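Local coordinates for protein putative 6-phosphogluconolactonase (Neisseria gonorrhoeae, PDB 3LHI) that probably hydrolyses 6-phosphogluconolactone to 6-phosphogluconate, the second step of the oxidative pentose phosphate pathway, at residues V98-V103 / H124-D129; D129-G134 / G187-A192. All blocks are in the same frame, centred on the assembly; numbering follows the deposited sequence. Where two conformers were deposited one is given.

In the fold
Interaction 1 is a small surface contact, interaction 2 a much larger and partly buried one, and the chain passes directly from one to the other through Asp129. In interaction 1, the residues just after strand 98-99 meet the loop that follows helix 114-124, with no hydrogen bond across and only van der Waals and CH-pi touches. Interaction 2 takes over where that loop becomes strand 130-133, which lies parallel to strand 188-194 and is tied to it by backbone hydrogen bonds, with apolar side chains on both faces. Their centres are about 15 Å apart, and both reach the same mixed sheet, one at its periphery and the other well inside.

Interaction 1 (V98-V103 / H124-D129); sequences VWIPMV and HYKQPD
Pro101 lays its CG over one face of the His124 imidazole, and this CH-pi contact forms one part of the meeting between residues 98-103 and 124-129. CG stands 3.9 Å from the centre of the His124 ring, 19° off the ring normal and displaced toward the rim, so that the approach of Pro101 CG to His124 ND1 is 3.7 Å. The two side chains cross at about a right angle. His124 reaches this place because its CG turns anti to its own carbonyl carbon, chi1 -67°, while CB already points toward the other segment.

The tightest spot is one residue earlier. Ile100 CG2 presses on the carbonyl oxygen of His124 at 3.2 Å, and the same methyl lies 4.1 Å from His124 CB. Ile100 also rests on Val37 of strand 36-40, while its backbone O accepts a hydrogen bond from Thr66 OG1 of strand 63-71.

Toward solvent the packing thins out. Lys126 is exposed, and in the conformer given its aliphatic stem merely crosses the tip of Ile100 at about a right angle, with Lys126 CD 4.0 Å from Ile100 CD1; a second conformer makes this touch tentative.

Here the residues leaving strand 98-99 meet the link between helix 114-124 and strand 130-133, at the border of the sheet. No hydrogen bond spans the two segments, so what holds them to each other is shape and dispersion: a tight van der Waals contact of Ile100 CG2 on His124 O, and the faint polarity of C-H groups only where Pro101 faces the ring.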
ATOM      1  N   VAL A  98       4.815  15.381  -3.034  1.00 13.11           N
ATOM      2  CA  VAL A  98       5.797  14.961  -4.018  1.00 13.78           C
ATOM      3  C   VAL A  98       5.498  13.495  -4.409  1.00 12.63           C
ATOM      4  O   VAL A  98       5.530  12.631  -3.575  1.00 14.91           O
ATOM      5  CB  VAL A  98       7.210  15.075  -3.418  1.00 15.90           C
ATOM      6  CG1 VAL A  98       8.260  14.594  -4.432  1.00 22.41           C
ATOM      7  CG2 VAL A  98       7.541  16.477  -2.944  1.00 22.55           C
ATOM      8  N   TRP A  99       5.268  13.231  -5.670  1.00 12.43           N
ATOM      9  CA  TRP A  99       5.015  11.883  -6.176  1.00 13.25           C
ATOM     10  C   TRP A  99       6.284  11.125  -6.376  1.00 11.97           C
ATOM     11  O   TRP A  99       7.198  11.628  -7.026  1.00 15.26           O
ATOM     12  CB  TRP A  99       4.216  11.925  -7.483  1.00 13.66           C
ATOM     13  CG  TRP A  99       3.923  10.600  -8.049  1.00 13.36           C
ATOM     14  CD1 TRP A  99       4.381  10.112  -9.229  1.00 14.85           C
ATOM     15  CD2 TRP A  99       3.081   9.605  -7.510  1.00 13.52           C
ATOM     16  NE1 TRP A  99       3.920   8.869  -9.445  1.00 16.08           N
ATOM     17  CE2 TRP A  99       3.111   8.509  -8.413  1.00 13.67           C
ATOM     18  CE3 TRP A  99       2.359   9.486  -6.335  1.00 13.05           C
ATOM     19  CZ2 TRP A  99       2.413   7.362  -8.192  1.00 14.75           C
ATOM     20  CZ3 TRP A  99       1.680   8.286  -6.109  1.00 14.08           C
ATOM     21  CH2 TRP A  99       1.715   7.260  -7.053  1.00 14.93           C
ATOM     22  N   ILE A 100       6.365   9.939  -5.776  1.00 11.81           N
ATOM     23  CA  ILE A 100       7.517   9.053  -5.952  1.00 12.26           C
ATOM     24  C   ILE A 100       7.042   7.891  -6.855  1.00 12.97           C
ATOM     25  O   ILE A 100       6.204   7.082  -6.477  1.00 12.52           O
ATOM     26  CB  ILE A 100       8.028   8.510  -4.588  1.00 12.26           C
ATOM     27  CG1 ILE A 100       8.395   9.652  -3.619  1.00 12.99           C
ATOM     28  CG2 ILE A 100       9.207   7.538  -4.839  1.00 15.35           C
ATOM     29  CD1 ILE A 100       8.544   9.197  -2.174  1.00 15.10           C
ATOM     30  N   PRO A 101       7.509   7.863  -8.116  1.00 14.13           N
ATOM     31  CA  PRO A 101       6.921   6.964  -9.108  1.00 13.65           C
ATOM     32  C   PRO A 101       7.319   5.526  -8.963  1.00 12.87           C
ATOM     33  O   PRO A 101       8.447   5.208  -8.498  1.00 14.34           O
ATOM     34  CB  PRO A 101       7.428   7.521 -10.414  1.00 16.26           C
ATOM     35  CG  PRO A 101       8.790   8.041 -10.053  1.00 16.49           C
ATOM     36  CD  PRO A 101       8.566   8.725  -8.714  1.00 16.51           C
HETATM   37  N   MSE A 102       6.421   4.664  -9.422  0.60 13.15           N
HETATM   38  CA  MSE A 102       6.630   3.237  -9.533  0.60 13.03           C
HETATM   39  C   MSE A 102       6.771   2.767 -11.003  0.60 13.45           C
HETATM   40  O   MSE A 102       7.511   1.834 -11.299  0.60 15.47           O
HETATM   41  CB  MSE A 102       5.472   2.507  -8.851  0.60 16.30           C
HETATM   42  CG  MSE A 102       5.431   2.606  -7.319  0.60 19.53           C
HETATM   43 SE   MSE A 102       6.716   1.384  -6.490  0.45 15.01          SE
HETATM   44  CE  MSE A 102       5.468  -0.119  -6.085  0.60 15.43           C
ATOM     45  N   VAL A 103       6.011   3.407 -11.892  1.00 13.05           N
ATOM     46  CA  VAL A 103       6.048   3.240 -13.360  1.00 13.05           C
ATOM     47  C   VAL A 103       6.254   4.626 -13.944  1.00 14.92           C
ATOM     48  O   VAL A 103       5.625   5.625 -13.514  1.00 16.06           O
ATOM     49  CB  VAL A 103       4.705   2.612 -13.889  1.00 14.19           C
ATOM     50  CG1 VAL A 103       4.648   2.596 -15.411  1.00 15.96           C
ATOM     51  CG2 VAL A 103       4.600   1.178 -13.401  1.00 15.43           C
ATOM     52  N   HIS A 124      14.008   5.317  -7.341  1.00 18.37           N
ATOM     53  CA  HIS A 124      13.233   6.396  -6.752  1.00 17.35           C
ATOM     54  C   HIS A 124      12.743   6.084  -5.332  1.00 15.88           C
ATOM     55  O   HIS A 124      12.323   6.968  -4.585  1.00 16.55           O
ATOM     56  CB  HIS A 124      12.031   6.666  -7.652  1.00 18.07           C
ATOM     57  CG  HIS A 124      12.395   7.213  -8.986  1.00 18.29           C
ATOM     58  ND1 HIS A 124      12.377   8.561  -9.259  1.00 26.29           N
ATOM     59  CD2 HIS A 124      12.834   6.603 -10.110  1.00 20.87           C
ATOM     60  CE1 HIS A 124      12.785   8.762 -10.504  1.00 26.43           C
ATOM     61  NE2 HIS A 124      13.037   7.586 -11.050  1.00 27.85           N
ATOM     62  N   TYR A 125      12.751   4.814  -4.967  1.00 15.04           N
ATOM     63  CA  TYR A 125      12.176   4.363  -3.714  1.00 13.47           C
ATOM     64  C   TYR A 125      12.800   4.987  -2.471  1.00 13.83           C
ATOM     65  O   TYR A 125      14.034   5.075  -2.338  1.00 14.88           O
ATOM     66  CB  TYR A 125      12.325   2.845  -3.580  1.00 12.61           C
ATOM     67  CG  TYR A 125      11.826   2.267  -2.292  1.00 12.57           C
ATOM     68  CD1 TYR A 125      10.514   1.868  -2.166  1.00 11.93           C
ATOM     69  CD2 TYR A 125      12.654   2.098  -1.193  1.00 12.05           C
ATOM     70  CE1 TYR A 125      10.029   1.350  -1.028  1.00 12.10           C
ATOM     71  CE2 TYR A 125      12.194   1.552  -0.030  1.00 11.43           C
ATOM     72  CZ  TYR A 125      10.883   1.145   0.071  1.00 10.81           C
ATOM     73  OH  TYR A 125      10.411   0.565   1.225  1.00 12.35           O
ATOM     74  N   LYS A 126      11.917   5.380  -1.556  0.50 12.93           N
ATOM     75  CA  LYS A 126      12.252   5.799  -0.213  0.50 13.53           C
ATOM     76  C   LYS A 126      11.443   4.947   0.775  0.50 12.24           C
ATOM     77  O   LYS A 126      10.250   4.713   0.562  0.50 13.17           O
ATOM     78  CB  LYS A 126      11.891   7.280  -0.017  0.50 15.35           C
ATOM     79  CG  LYS A 126      12.581   8.186  -1.034  0.50 18.12           C
ATOM     80  CD  LYS A 126      12.243   9.642  -0.812  0.50 21.24           C
ATOM     81  CE  LYS A 126      12.852  10.219   0.462  0.50 23.98           C
ATOM     82  NZ  LYS A 126      12.820  11.702   0.314  0.50 24.25           N
ATOM     83  N   GLN A 127      12.054   4.512   1.867  1.00 12.85           N
ATOM     84  CA  GLN A 127      11.356   3.773   2.884  1.00 11.82           C
ATOM     85  C   GLN A 127      10.155   4.578   3.412  1.00 12.57           C
ATOM     86  O   GLN A 127      10.344   5.687   3.932  1.00 13.39           O
ATOM     87  CB  GLN A 127      12.275   3.451   4.070  1.00 14.00           C
ATOM     88  CG  GLN A 127      11.627   2.733   5.248  1.00 13.97           C
ATOM     89  CD  GLN A 127      11.292   1.296   4.955  1.00 16.26           C
ATOM     90  OE1 GLN A 127      12.232   0.490   4.753  1.00 19.42           O
ATOM     91  NE2 GLN A 127       9.964   0.921   4.998  1.00 15.72           N
ATOM     92  N   PRO A 128       8.941   4.038   3.312  1.00 11.15           N
ATOM     93  CA  PRO A 128       7.834   4.774   3.869  1.00 10.54           C
ATOM     94  C   PRO A 128       7.851   4.920   5.363  1.00 11.72           C
ATOM     95  O   PRO A 128       8.330   4.009   6.047  1.00 12.85           O
ATOM     96  CB  PRO A 128       6.590   4.023   3.387  1.00 12.84           C
ATOM     97  CG  PRO A 128       7.088   3.271   2.202  1.00 15.68           C
ATOM     98  CD  PRO A 128       8.511   2.925   2.486  1.00 12.96           C
ATOM     99  N   ASP A 129       7.317   6.040   5.867  1.00 12.05           N
ATOM    100  CA  ASP A 129       7.046   6.220   7.282  1.00 12.19           C
ATOM    101  C   ASP A 129       5.679   5.683   7.642  1.00 12.00           C
ATOM    102  O   ASP A 129       5.441   5.207   8.753  1.00 12.86           O
ATOM    103  CB  ASP A 129       7.107   7.686   7.636  1.00 12.49           C
ATOM    104  CG  ASP A 129       8.448   8.252   7.353  1.00 15.77           C
ATOM    105  OD1 ASP A 129       9.419   7.731   8.001  1.00 17.93           O
ATOM    106  OD2 ASP A 129       8.581   9.152   6.499  1.00 14.55           O
TER

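Interaction 2 (D129-G134 / G187-A192)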
ATOM      1  N   ASP A 129       7.317   6.040   5.867  1.00 12.05           N
ATOM      2  CA  ASP A 129       7.046   6.220   7.282  1.00 12.19           C
ATOM      3  C   ASP A 129       5.679   5.683   7.642  1.00 12.00           C
ATOM      4  O   ASP A 129       5.441   5.207   8.753  1.00 12.86           O
ATOM      5  CB  ASP A 129       7.107   7.686   7.636  1.00 12.49           C
ATOM      6  CG  ASP A 129       8.448   8.252   7.353  1.00 15.77           C
ATOM      7  OD1 ASP A 129       9.419   7.731   8.001  1.00 17.93           O
ATOM      8  OD2 ASP A 129       8.581   9.152   6.499  1.00 14.55           O
ATOM      9  N   VAL A 130       4.732   5.803   6.696  1.00 11.53           N
ATOM     10  CA  VAL A 130       3.326   5.400   6.911  1.00 11.94           C
ATOM     11  C   VAL A 130       2.903   4.607   5.677  1.00 10.82           C
ATOM     12  O   VAL A 130       3.123   5.076   4.547  1.00 11.15           O
ATOM     13  CB  VAL A 130       2.399   6.616   7.139  1.00 12.07           C
ATOM     14  CG1 VAL A 130       0.942   6.146   7.373  1.00 13.92           C
ATOM     15  CG2 VAL A 130       2.894   7.475   8.322  1.00 14.33           C
ATOM     16  N   LEU A 131       2.327   3.442   5.894  1.00 10.16           N
ATOM     17  CA  LEU A 131       1.870   2.552   4.812  1.00 10.11           C
ATOM     18  C   LEU A 131       0.422   2.193   5.073  1.00 10.81           C
ATOM     19  O   LEU A 131       0.062   1.829   6.195  1.00 11.74           O
ATOM     20  CB  LEU A 131       2.732   1.283   4.818  1.00 11.11           C
ATOM     21  CG  LEU A 131       2.233   0.089   4.022  1.00 11.60           C
ATOM     22  CD1 LEU A 131       2.173   0.371   2.487  1.00 11.19           C
ATOM     23  CD2 LEU A 131       3.160  -1.123   4.295  1.00 12.77           C
ATOM     24  N   ILE A 132      -0.432   2.307   4.054  0.50 10.88           N
ATOM     25  CA  ILE A 132      -1.782   1.742   4.135  0.50 10.60           C
ATOM     26  C   ILE A 132      -1.879   0.589   3.128  0.50 11.05           C
ATOM     27  O   ILE A 132      -1.688   0.751   1.912  0.50 11.81           O
ATOM     28  CB  ILE A 132      -2.946   2.745   3.927  0.50 11.85           C
ATOM     29  CG1 ILE A 132      -2.840   3.956   4.857  0.50 11.04           C
ATOM     30  CG2 ILE A 132      -4.304   2.019   4.133  0.50 12.40           C
ATOM     31  CD1 ILE A 132      -1.917   5.016   4.371  0.50 12.60           C
ATOM     32  N   LEU A 133      -2.138  -0.578   3.708  1.00 11.38           N
ATOM     33  CA  LEU A 133      -2.369  -1.825   3.009  1.00 12.49           C
ATOM     34  C   LEU A 133      -3.850  -2.081   2.788  1.00 11.02           C
ATOM     35  O   LEU A 133      -4.703  -1.511   3.491  1.00 12.46           O
ATOM     36  CB  LEU A 133      -1.786  -2.978   3.825  1.00 12.55           C
ATOM     37  CG  LEU A 133      -0.261  -3.039   3.937  1.00 12.22           C
ATOM     38  CD1 LEU A 133       0.158  -4.150   4.878  1.00 14.94           C
ATOM     39  CD2 LEU A 133       0.350  -3.203   2.555  1.00 14.16           C
ATOM     40  N   GLY A 134      -4.151  -2.902   1.801  1.00 11.39           N
ATOM     41  CA  GLY A 134      -5.426  -3.527   1.668  1.00 12.82           C
ATOM     42  C   GLY A 134      -5.240  -5.036   1.682  1.00 13.77           C
ATOM     43  O   GLY A 134      -4.137  -5.534   1.889  1.00 13.54           O
ATOM     44  N   GLY A 187       7.377   2.385   9.750  1.00 15.13           N
ATOM     45  CA  GLY A 187       7.087   2.728  11.117  1.00 16.87           C
ATOM     46  C   GLY A 187       5.632   2.586  11.528  1.00 15.62           C
ATOM     47  O   GLY A 187       5.312   2.166  12.636  1.00 17.61           O
ATOM     48  N   HIS A 188       4.719   2.971  10.655  1.00 14.30           N
ATOM     49  CA  HIS A 188       3.303   2.917  10.976  1.00 13.72           C
ATOM     50  C   HIS A 188       2.595   2.212   9.811  1.00 13.36           C
ATOM     51  O   HIS A 188       2.577   2.772   8.705  1.00 14.82           O
ATOM     52  CB  HIS A 188       2.757   4.366  11.179  1.00 16.87           C
ATOM     53  CG  HIS A 188       3.426   5.102  12.293  1.00 25.05           C
ATOM     54  ND1 HIS A 188       2.947   5.067  13.583  1.00 37.88           N
ATOM     55  CD2 HIS A 188       4.534   5.882  12.320  1.00 29.90           C
ATOM     56  CE1 HIS A 188       3.740   5.786  14.364  1.00 39.31           C
ATOM     57  NE2 HIS A 188       4.721   6.275  13.625  1.00 35.67           N
ATOM     58  N   VAL A 189       1.987   1.057  10.079  1.00 13.82           N
ATOM     59  CA  VAL A 189       1.297   0.258   9.097  1.00 13.94           C
ATOM     60  C   VAL A 189      -0.180   0.211   9.442  1.00 14.51           C
ATOM     61  O   VAL A 189      -0.573  -0.169  10.550  1.00 16.46           O
ATOM     62  CB  VAL A 189       1.867  -1.158   9.028  1.00 14.98           C
ATOM     63  CG1 VAL A 189       1.135  -1.998   7.973  1.00 16.91           C
ATOM     64  CG2 VAL A 189       3.394  -1.100   8.693  1.00 14.92           C
ATOM     65  N   PHE A 190      -0.990   0.559   8.469  1.00 13.04           N
ATOM     66  CA  PHE A 190      -2.444   0.505   8.558  1.00 13.21           C
ATOM     67  C   PHE A 190      -2.966  -0.530   7.558  1.00 15.16           C
ATOM     68  O   PHE A 190      -2.373  -0.712   6.502  1.00 15.82           O
ATOM     69  CB  PHE A 190      -3.047   1.844   8.225  1.00 13.45           C
ATOM     70  CG  PHE A 190      -2.739   2.926   9.195  1.00 13.98           C
ATOM     71  CD1 PHE A 190      -1.549   3.665   9.110  1.00 15.38           C
ATOM     72  CD2 PHE A 190      -3.613   3.216  10.198  1.00 15.40           C
ATOM     73  CE1 PHE A 190      -1.271   4.655  10.057  1.00 14.63           C
ATOM     74  CE2 PHE A 190      -3.360   4.194  11.090  1.00 15.30           C
ATOM     75  CZ  PHE A 190      -2.179   4.885  11.056  1.00 14.73           C
ATOM     76  N   LEU A 191      -4.078  -1.186   7.874  1.00 14.93           N
ATOM     77  CA  LEU A 191      -4.795  -2.092   6.965  1.00 13.97           C
ATOM     78  C   LEU A 191      -6.247  -1.613   6.937  1.00 16.54           C
ATOM     79  O   LEU A 191      -6.882  -1.493   8.018  1.00 17.96           O
ATOM     80  CB  LEU A 191      -4.726  -3.540   7.472  1.00 15.04           C
ATOM     81  CG  LEU A 191      -5.559  -4.542   6.657  1.00 16.00           C
ATOM     82  CD1 LEU A 191      -5.069  -4.664   5.225  1.00 16.91           C
ATOM     83  CD2 LEU A 191      -5.533  -5.906   7.339  1.00 18.43           C
ATOM     84  N   ALA A 192      -6.771  -1.385   5.748  1.00 15.04           N
ATOM     85  CA  ALA A 192      -8.166  -1.049   5.567  1.00 16.53           C
ATOM     86  C   ALA A 192      -8.865  -2.128   4.785  1.00 17.14           C
ATOM     87  O   ALA A 192      -8.412  -2.513   3.710  1.00 17.92           O
ATOM     88  CB  ALA A 192      -8.271   0.253   4.800  1.00 19.55           C
TER
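Val130 CG1 meets the Phe190 ring at 3.8 Å from CE1, and beside it, in the conformer given, Ile132 CG1 lies 4.0 Å from Phe190 CB: this is the apolar middle of a parallel beta pair, strands 130-133 and 188-192, inside the Rossmann-like sheet of the family. The strands run at 20° to each other, with Val130 beside His188, Leu131 beside Val189, Ile132 beside Phe190 and Leu133 beside Leu191. Phe190 comes over to the valine because its CG turns anti to its carbonyl carbon, and both Val130 and Phe190 also pack on helix 11-33, which covers this face.

The other face carries the leucines and Val189. There Leu133 CD1 slants across to Val189 CG1 at 3.9 Å, and Leu191 CD1 reaches the backbone of Gly134.

Between the two faces runs the backbone ladder. Its straightest rung is Leu133 N to Phe190 O, 2.8 Å with 175° at the hydrogen. The bond from Phe190 N to Leu131 O nearly follows the line of the carbonyl. Strand 36-40 pairs with the far side of 130-133, and strand 226-231 with the far side of 188-194, so both partners are interior strands.

At the polar end the Asp129 carboxylate is engaged elsewhere, OD1 in a salt bridge with Lys33 NZ and OD2 taking a hydrogen bond from Val37 N. Its carbonyl serves the ladder instead: Asp129 O takes His188 N at 3.0 Å, a bent bond of 139°, and lies in the plane of the His188 imidazole at its edge, 3.7 Å from CD2.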